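Local coordinates for protein putative peptidyl-arginine deiminase (Chlorobium tepidum, PDB 1XKN) that is a putative hydrolase of the Porphyromonas-type peptidyl-arginine deiminase family, and probably deiminates agmatine or the arginine of peptides, at residues Tyr250-Leu253 with Lys254-Thr257. Residues are numbered along the deposited sequence; the frame is centred on the assembly and turned at random.
Sequences YELL and KTMT
Lys254 curls back over the aromatic ring of Tyr250, one helical turn earlier. Its CG lies 4.0 Å from the ring centroid, 21° off the normal, in a CH-pi contact over one face. Bends of about -70° at chi2, chi3 and chi4 then let NZ donate a hydrogen bond to Tyr250 OH, 3.0 Å away, which is also hydrogen-bonded to Lys268. Tyrosine offers a flat face for the lysine's apolar stem and a hydroxyl for its polar end; a water links the same NZ to Glu251 OE1, while Glu251 OE2 forms a salt bridge with Arg247.

Backbone bonds carry the helix to its end. Lys254 N still reaches Tyr250 O at 3.1 Å, the usual i to i+4 bond, but the next two are i to i+3 bonds: Thr255 N to Leu252 O and Met256 N to Leu253 O, the latter closing a type I turn. Thr255 OG1 gives a second bond to Leu252 O, 2.7 Å long and in the carbonyl plane on a lone pair, so threonine's short hydroxyl grips a carbonyl of the last turn.

Apolar contacts join the turn to the helix. Long, unbranched selenomethionine Met256 spreads over two branched leucines, SE 3.7 Å from Leu253 CD2 and CE 3.9 Å from Leu252 CG. The arrangement is a helix C-terminus tightening into a type I turn, here where helix 243-253 packs on strands 201-205, 229-233 and 265-269.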
ATOM      1  N   TYR A 250      -7.011  -0.201  19.053  1.00  7.17           N
ATOM      2  CA  TYR A 250      -8.149   0.707  18.975  1.00  7.97           C
ATOM      3  C   TYR A 250      -8.105   1.633  20.187  1.00  7.96           C
ATOM      4  O   TYR A 250      -8.239   2.849  20.054  1.00  7.14           O
ATOM      5  CB  TYR A 250      -9.475  -0.064  18.974  1.00  8.17           C
ATOM      6  CG  TYR A 250     -10.677   0.835  19.166  1.00  9.53           C
ATOM      7  CD1 TYR A 250     -11.119   1.675  18.141  1.00 10.44           C
ATOM      8  CD2 TYR A 250     -11.334   0.897  20.396  1.00 11.03           C
ATOM      9  CE1 TYR A 250     -12.183   2.558  18.341  1.00 12.44           C
ATOM     10  CE2 TYR A 250     -12.393   1.777  20.604  1.00 12.84           C
ATOM     11  CZ  TYR A 250     -12.810   2.604  19.577  1.00 12.81           C
ATOM     12  OH  TYR A 250     -13.841   3.494  19.791  1.00 13.67           O
ATOM     13  N   GLU A 251      -7.916   1.054  21.370  1.00  7.08           N
ATOM     14  CA  GLU A 251      -7.854   1.855  22.584  1.00  8.28           C
ATOM     15  C   GLU A 251      -6.664   2.808  22.533  1.00  8.37           C
ATOM     16  O   GLU A 251      -6.750   3.943  22.999  1.00  8.15           O
ATOM     17  CB  GLU A 251      -7.770   0.954  23.819  1.00  7.97           C
ATOM     18  CG  GLU A 251      -9.061   0.193  24.122  1.00  9.64           C
ATOM     19  CD  GLU A 251     -10.271   1.108  24.238  1.00 10.85           C
ATOM     20  OE1 GLU A 251     -10.138   2.213  24.808  1.00 12.00           O
ATOM     21  OE2 GLU A 251     -11.367   0.719  23.774  1.00 11.46           O
ATOM     22  N   LEU A 252      -5.557   2.351  21.953  1.00  7.51           N
ATOM     23  CA  LEU A 252      -4.376   3.198  21.838  1.00  7.19           C
ATOM     24  C   LEU A 252      -4.698   4.393  20.942  1.00  7.23           C
ATOM     25  O   LEU A 252      -4.388   5.537  21.278  1.00  6.30           O
ATOM     26  CB  LEU A 252      -3.203   2.408  21.253  1.00  7.51           C
ATOM     27  CG  LEU A 252      -1.881   3.162  21.068  1.00  7.85           C
ATOM     28  CD1 LEU A 252      -1.415   3.749  22.397  1.00  8.54           C
ATOM     29  CD2 LEU A 252      -0.835   2.212  20.515  1.00  6.43           C
ATOM     30  N   LEU A 253      -5.329   4.132  19.800  1.00  6.96           N
ATOM     31  CA  LEU A 253      -5.692   5.206  18.881  1.00  7.03           C
ATOM     32  C   LEU A 253      -6.604   6.233  19.533  1.00  7.47           C
ATOM     33  O   LEU A 253      -6.555   7.418  19.198  1.00  6.96           O
ATOM     34  CB  LEU A 253      -6.380   4.633  17.639  1.00  7.53           C
ATOM     35  CG  LEU A 253      -5.428   4.156  16.542  1.00  9.56           C
ATOM     36  CD1 LEU A 253      -6.182   3.305  15.540  1.00  9.96           C
ATOM     37  CD2 LEU A 253      -4.796   5.365  15.859  1.00  8.85           C
ATOM     38  N   LYS A 254      -7.437   5.784  20.465  1.00  6.43           N
ATOM     39  CA  LYS A 254      -8.359   6.687  21.142  1.00  7.08           C
ATOM     40  C   LYS A 254      -7.651   7.648  22.100  1.00  7.97           C
ATOM     41  O   LYS A 254      -8.280   8.547  22.655  1.00  9.66           O
ATOM     42  CB  LYS A 254      -9.433   5.884  21.884  1.00  7.98           C
ATOM     43  CG  LYS A 254     -10.429   5.187  20.956  1.00  8.88           C
ATOM     44  CD  LYS A 254     -11.384   6.178  20.300  1.00 10.10           C
ATOM     45  CE  LYS A 254     -12.381   6.735  21.306  1.00 11.83           C
ATOM     46  NZ  LYS A 254     -13.283   5.671  21.839  1.00 12.04           N
ATOM     47  N   THR A 255      -6.345   7.458  22.285  1.00  7.39           N
ATOM     48  CA  THR A 255      -5.561   8.330  23.160  1.00  8.14           C
ATOM     49  C   THR A 255      -4.555   9.145  22.347  1.00  7.53           C
ATOM     50  O   THR A 255      -3.875  10.020  22.886  1.00  9.60           O
ATOM     51  CB  THR A 255      -4.761   7.537  24.217  1.00  7.94           C
ATOM     52  OG1 THR A 255      -3.683   6.839  23.583  1.00  8.29           O
ATOM     53  CG2 THR A 255      -5.660   6.533  24.932  1.00  9.07           C
HETATM   54  N   MSE A 256      -4.453   8.849  21.053  1.00  8.18           N
HETATM   55  CA  MSE A 256      -3.514   9.552  20.179  1.00  7.28           C
HETATM   56  C   MSE A 256      -4.096  10.856  19.651  1.00  8.23           C
HETATM   57  O   MSE A 256      -5.302  10.973  19.430  1.00  9.48           O
HETATM   58  CB  MSE A 256      -3.105   8.651  19.014  1.00  8.04           C
HETATM   59  CG  MSE A 256      -2.344   7.419  19.453  1.00  8.15           C
HETATM   60 SE   MSE A 256      -1.926   6.255  17.980  1.00 12.85          SE
HETATM   61  CE  MSE A 256      -0.177   5.669  18.564  1.00  7.62           C
ATOM     62  N   THR A 257      -3.228  11.839  19.445  1.00  6.69           N
ATOM     63  CA  THR A 257      -3.668  13.143  18.968  1.00  8.35           C
ATOM     64  C   THR A 257      -2.868  13.637  17.773  1.00  7.31           C
ATOM     65  O   THR A 257      -1.799  13.114  17.466  1.00  7.55           O
ATOM     66  CB  THR A 257      -3.528  14.192  20.070  1.00  9.16           C
ATOM     67  OG1 THR A 257      -2.158  14.253  20.487  1.00 11.51           O
ATOM     68  CG2 THR A 257      -4.405  13.832  21.262  1.00  9.36           C
TER
HETATM   69  O   HOH W   1     -11.950   4.166  23.856  1.00 10.80           O